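Long-range contact in PAC2 family protein (PDB 2WAM), which is of unknown function and belongs to the PAC2 family, within a duplicated gene family of actinobacteria: residues Asp77-Leu89 / Leu245-Leu258. Sequence-based numbering, arbitrary orientation.
Sequences DAGHAIRLAAAHL and LTQTDYPAAAQALL
With CG beside the backbone N in both residues, H80 (chi1 -55°) and D249 (chi1 -78°) turn ring and carboxylate to meet where helices 81-92 and 251-265 begin. In this alpha/beta fold A81 and I82 of the first helix lie on strand 174-183, and A253 and L257 of the second on strand 234-242, its neighbour in the mixed sheet; the short segments cross at -61° with their axes 8.1 Å apart. H80, the N-cap residue of its helix, donates from ND1 to D249 OD2 (2.8 Å); the acceptor lies near the imidazole plane, but the donor stands above the carboxylate, whose plane is nearly perpendicular to the ring. T248 O lies over one face of the ring, toward its rim. R83, extended until it bends at chi3, brings NH2 to the same OD2 in a salt bridge whose hydrogen bond is weak in angle, while a water links R83 NH1 to D249 OD1. OD2 of D249 thus takes both H80 ND1 and R83 NH2.

Beside this polar cluster the backbones join through G79, which gives its N-H to T246 O (3.1 Å) and accepts from Y250 N (2.9 Å). Y250 CB packs on G79 CA (3.8 Å). Farther along, small residues let the helices come close: A254 CB packs against L84 CB and A85 CB, over A81 O, and A81 CB meets A253 CB. At the far end L258 slides past L89 in the opposite direction, its CD2 3.7 Å from A85 CB and its CD1 reaching the edge of the H88 ring at CD2, while H88 NE2 is hydrogen-bonded to P270 O.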
loop_
_atom_site.group_PDB
_atom_site.type_symbol
_atom_site.label_atom_id
_atom_site.label_comp_id
_atom_site.label_asym_id
_atom_site.label_seq_id
_atom_site.Cartn_x
_atom_site.Cartn_y
_atom_site.Cartn_z
ATOM N N ASP A 77 -26.056 -20.395 14.459
ATOM C CA ASP A 77 -25.318 -21.620 14.758
ATOM C C ASP A 77 -26.055 -22.587 15.678
ATOM O O ASP A 77 -25.461 -23.151 16.599
ATOM C CB ASP A 77 -23.969 -21.262 15.367
ATOM C CG ASP A 77 -23.084 -20.545 14.389
ATOM O OD1 ASP A 77 -22.709 -21.186 13.387
ATOM O OD2 ASP A 77 -22.789 -19.347 14.603
ATOM N N ALA A 78 -27.341 -22.784 15.414
ATOM C CA ALA A 78 -28.136 -23.735 16.167
ATOM C C ALA A 78 -27.557 -25.135 16.023
ATOM O O ALA A 78 -27.266 -25.585 14.908
ATOM C CB ALA A 78 -29.583 -23.709 15.694
ATOM N N GLY A 79 -27.404 -25.811 17.159
ATOM C CA GLY A 79 -26.843 -27.149 17.208
ATOM C C GLY A 79 -25.347 -27.132 16.960
ATOM O O GLY A 79 -24.716 -28.178 16.861
ATOM N N HIS A 80 -24.780 -25.933 16.866
ATOM C CA HIS A 80 -23.395 -25.774 16.449
ATOM C C HIS A 80 -23.151 -26.568 15.170
ATOM O O HIS A 80 -22.035 -26.999 14.900
ATOM C CB HIS A 80 -22.442 -26.202 17.567
ATOM C CG HIS A 80 -22.685 -25.493 18.868
ATOM N ND1 HIS A 80 -22.533 -26.106 20.095
ATOM C CD2 HIS A 80 -23.092 -24.226 19.127
ATOM C CE1 HIS A 80 -22.826 -25.242 21.053
ATOM N NE2 HIS A 80 -23.176 -24.098 20.493
ATOM N N ALA A 81 -24.202 -26.741 14.375
ATOM C CA ALA A 81 -24.152 -27.647 13.229
ATOM C C ALA A 81 -23.122 -27.275 12.157
ATOM O O ALA A 81 -22.545 -28.161 11.528
ATOM C CB ALA A 81 -25.533 -27.823 12.613
ATOM N N ILE A 82 -22.897 -25.977 11.951
ATOM C CA ILE A 82 -21.915 -25.517 10.975
ATOM C C ILE A 82 -20.491 -25.865 11.418
ATOM O O ILE A 82 -19.695 -26.399 10.641
ATOM C CB ILE A 82 -21.979 -23.997 10.755
ATOM C CG1 ILE A 82 -23.415 -23.515 10.562
ATOM C CG2 ILE A 82 -21.109 -23.588 9.562
ATOM C CD1 ILE A 82 -23.820 -23.425 9.142
ATOM N N ARG A 83 -20.160 -25.538 12.660
ATOM C CA ARG A 83 -18.835 -25.826 13.158
ATOM C C ARG A 83 -18.578 -27.332 13.050
ATOM O O ARG A 83 -17.549 -27.765 12.536
ATOM C CB ARG A 83 -18.682 -25.348 14.611
ATOM C CG ARG A 83 -17.327 -25.687 15.225
ATOM C CD ARG A 83 -17.163 -25.154 16.631
ATOM N NE ARG A 83 -18.302 -25.436 17.512
ATOM C CZ ARG A 83 -18.451 -26.541 18.250
ATOM N NH1 ARG A 83 -17.546 -27.517 18.219
ATOM N NH2 ARG A 83 -19.517 -26.672 19.030
ATOM N N LEU A 84 -19.532 -28.124 13.522
ATOM C CA LEU A 84 -19.385 -29.570 13.558
ATOM C C LEU A 84 -19.176 -30.184 12.179
ATOM O O LEU A 84 -18.345 -31.080 12.013
ATOM C CB LEU A 84 -20.600 -30.204 14.244
ATOM C CG LEU A 84 -20.711 -29.870 15.729
ATOM C CD1 LEU A 84 -22.019 -30.404 16.305
ATOM C CD2 LEU A 84 -19.502 -30.411 16.487
ATOM N N ALA A 85 -19.936 -29.711 11.195
ATOM C CA ALA A 85 -19.851 -30.264 9.854
ATOM C C ALA A 85 -18.508 -29.944 9.213
ATOM O O ALA A 85 -17.895 -30.803 8.586
ATOM C CB ALA A 85 -21.014 -29.791 8.982
ATOM N N ALA A 86 -18.040 -28.716 9.389
ATOM C CA ALA A 86 -16.745 -28.328 8.844
ATOM C C ALA A 86 -15.620 -29.105 9.524
ATOM O O ALA A 86 -14.662 -29.539 8.876
ATOM C CB ALA A 86 -16.540 -26.849 9.001
ATOM N N ALA A 87 -15.749 -29.299 10.832
ATOM C CA ALA A 87 -14.709 -29.975 11.600
ATOM C C ALA A 87 -14.616 -31.426 11.177
ATOM O O ALA A 87 -13.530 -32.007 11.138
ATOM C CB ALA A 87 -14.982 -29.872 13.111
ATOM N N HIS A 88 -15.766 -32.011 10.857
ATOM C CA HIS A 88 -15.789 -33.416 10.498
ATOM C C HIS A 88 -15.146 -33.673 9.156
ATOM O O HIS A 88 -14.319 -34.570 9.025
ATOM C CB HIS A 88 -17.191 -34.011 10.519
ATOM C CG HIS A 88 -17.203 -35.458 10.156
ATOM N ND1 HIS A 88 -16.678 -36.432 10.978
ATOM C CD2 HIS A 88 -17.614 -36.092 9.031
ATOM C CE1 HIS A 88 -16.788 -37.605 10.383
ATOM N NE2 HIS A 88 -17.351 -37.426 9.202
ATOM N N LEU A 89 -15.529 -32.891 8.154
ATOM C CA LEU A 89 -14.877 -32.973 6.855
ATOM C C LEU A 89 -13.352 -32.869 6.988
ATOM O O LEU A 89 -12.626 -33.716 6.488
ATOM C CB LEU A 89 -15.405 -31.894 5.905
ATOM C CG LEU A 89 -16.868 -31.991 5.470
ATOM C CD1 LEU A 89 -17.263 -30.781 4.614
ATOM C CD2 LEU A 89 -17.110 -33.286 4.729
ATOM N N LEU A 245 -32.403 -26.965 21.613
ATOM C CA LEU A 245 -31.068 -27.519 21.399
ATOM C C LEU A 245 -30.107 -26.518 20.770
ATOM O O LEU A 245 -28.984 -26.876 20.420
ATOM C CB LEU A 245 -31.142 -28.761 20.515
ATOM C CG LEU A 245 -31.837 -29.966 21.140
ATOM C CD1 LEU A 245 -32.009 -31.100 20.112
ATOM C CD2 LEU A 245 -31.063 -30.424 22.379
ATOM N N THR A 246 -30.553 -25.271 20.643
ATOM C CA THR A 246 -29.817 -24.243 19.913
ATOM C C THR A 246 -28.381 -24.039 20.394
ATOM O O THR A 246 -27.469 -23.861 19.585
ATOM C CB THR A 246 -30.560 -22.896 19.970
ATOM O OG1 THR A 246 -31.913 -23.095 19.568
ATOM C CG2 THR A 246 -29.930 -21.893 19.040
ATOM N N GLN A 247 -28.180 -24.052 21.708
ATOM C CA GLN A 247 -26.873 -23.728 22.266
ATOM C C GLN A 247 -26.102 -24.954 22.744
ATOM O O GLN A 247 -25.303 -24.867 23.672
ATOM C CB GLN A 247 -27.006 -22.699 23.392
ATOM C CG GLN A 247 -27.610 -21.378 22.940
ATOM C CD GLN A 247 -27.333 -20.239 23.909
ATOM O OE1 GLN A 247 -27.069 -20.463 25.091
ATOM N NE2 GLN A 247 -27.393 -19.008 23.409
ATOM N N THR A 248 -26.343 -26.090 22.101
ATOM C CA THR A 248 -25.631 -27.327 22.404
ATOM C C THR A 248 -25.107 -27.957 21.115
ATOM O O THR A 248 -25.539 -27.608 20.024
ATOM C CB THR A 248 -26.574 -28.360 23.017
ATOM O OG1 THR A 248 -27.179 -29.108 21.957
ATOM C CG2 THR A 248 -27.673 -27.683 23.817
ATOM N N ASP A 249 -24.190 -28.902 21.241
ATOM C CA ASP A 249 -23.770 -29.695 20.098
ATOM C C ASP A 249 -24.876 -30.649 19.695
ATOM O O ASP A 249 -25.333 -31.456 20.510
ATOM C CB ASP A 249 -22.536 -30.528 20.442
ATOM C CG ASP A 249 -21.263 -29.728 20.430
ATOM O OD1 ASP A 249 -20.275 -30.222 20.994
ATOM O OD2 ASP A 249 -21.243 -28.613 19.867
ATOM N N TYR A 250 -25.288 -30.577 18.435
ATOM C CA TYR A 250 -26.265 -31.518 17.913
ATOM C C TYR A 250 -25.788 -32.085 16.582
ATOM O O TYR A 250 -26.220 -31.637 15.517
ATOM C CB TYR A 250 -27.636 -30.851 17.774
ATOM C CG TYR A 250 -28.783 -31.831 17.610
ATOM C CD1 TYR A 250 -29.059 -32.785 18.586
ATOM C CD2 TYR A 250 -29.586 -31.802 16.480
ATOM C CE1 TYR A 250 -30.093 -33.683 18.430
ATOM C CE2 TYR A 250 -30.626 -32.694 16.319
ATOM C CZ TYR A 250 -30.874 -33.632 17.292
ATOM O OH TYR A 250 -31.915 -34.516 17.117
ATOM N N PRO A 251 -24.882 -33.073 16.643
ATOM C CA PRO A 251 -24.225 -33.669 15.463
ATOM C C PRO A 251 -25.208 -34.174 14.392
ATOM O O PRO A 251 -24.871 -34.187 13.209
ATOM C CB PRO A 251 -23.428 -34.840 16.052
ATOM C CG PRO A 251 -23.216 -34.464 17.493
ATOM C CD PRO A 251 -24.427 -33.678 17.909
ATOM N N ALA A 252 -26.404 -34.580 14.807
ATOM C CA ALA A 252 -27.428 -35.021 13.869
ATOM C C ALA A 252 -27.663 -33.975 12.791
ATOM O O ALA A 252 -27.788 -34.301 11.613
ATOM C CB ALA A 252 -28.730 -35.322 14.602
ATOM N N ALA A 253 -27.721 -32.713 13.203
ATOM C CA ALA A 253 -27.990 -31.632 12.272
ATOM C C ALA A 253 -26.815 -31.411 11.306
ATOM O O ALA A 253 -27.024 -31.082 10.135
ATOM C CB ALA A 253 -28.347 -30.366 13.021
ATOM N N ALA A 254 -25.591 -31.620 11.791
ATOM C CA ALA A 254 -24.399 -31.583 10.938
ATOM C C ALA A 254 -24.409 -32.755 9.953
ATOM O O ALA A 254 -24.134 -32.596 8.769
ATOM C CB ALA A 254 -23.127 -31.606 11.781
ATOM N N GLN A 255 -24.741 -33.939 10.445
ATOM C CA GLN A 255 -24.857 -35.090 9.564
ATOM C C GLN A 255 -25.893 -34.856 8.449
ATOM O O GLN A 255 -25.632 -35.134 7.279
ATOM C CB GLN A 255 -25.178 -36.344 10.363
ATOM C CG GLN A 255 -25.377 -37.554 9.504
ATOM C CD GLN A 255 -25.887 -38.737 10.294
ATOM O OE1 GLN A 255 -25.857 -38.744 11.525
ATOM N NE2 GLN A 255 -26.355 -39.748 9.588
ATOM N N ALA A 256 -27.059 -34.329 8.807
ATOM C CA ALA A 256 -28.070 -34.039 7.803
ATOM C C ALA A 256 -27.520 -33.090 6.735
ATOM O O ALA A 256 -27.670 -33.338 5.536
ATOM C CB ALA A 256 -29.317 -33.462 8.443
ATOM N N LEU A 257 -26.881 -32.004 7.168
ATOM C CA LEU A 257 -26.269 -31.080 6.219
ATOM C C LEU A 257 -25.303 -31.811 5.286
ATOM O O LEU A 257 -25.419 -31.714 4.068
ATOM C CB LEU A 257 -25.547 -29.952 6.943
ATOM C CG LEU A 257 -26.428 -28.847 7.533
ATOM C CD1 LEU A 257 -25.629 -27.867 8.404
ATOM C CD2 LEU A 257 -27.114 -28.114 6.422
ATOM N N LEU A 258 -24.357 -32.553 5.857
ATOM C CA LEU A 258 -23.349 -33.232 5.048
ATOM C C LEU A 258 -23.940 -34.290 4.108
ATOM O O LEU A 258 -23.455 -34.482 2.993
ATOM C CB LEU A 258 -22.244 -33.828 5.924
ATOM C CG LEU A 258 -21.318 -32.824 6.634
ATOM C CD1 LEU A 258 -20.064 -33.513 7.139
ATOM C CD2 LEU A 258 -20.953 -31.650 5.743
HETATM O O HOH W 1 -17.393 -29.974 19.954
#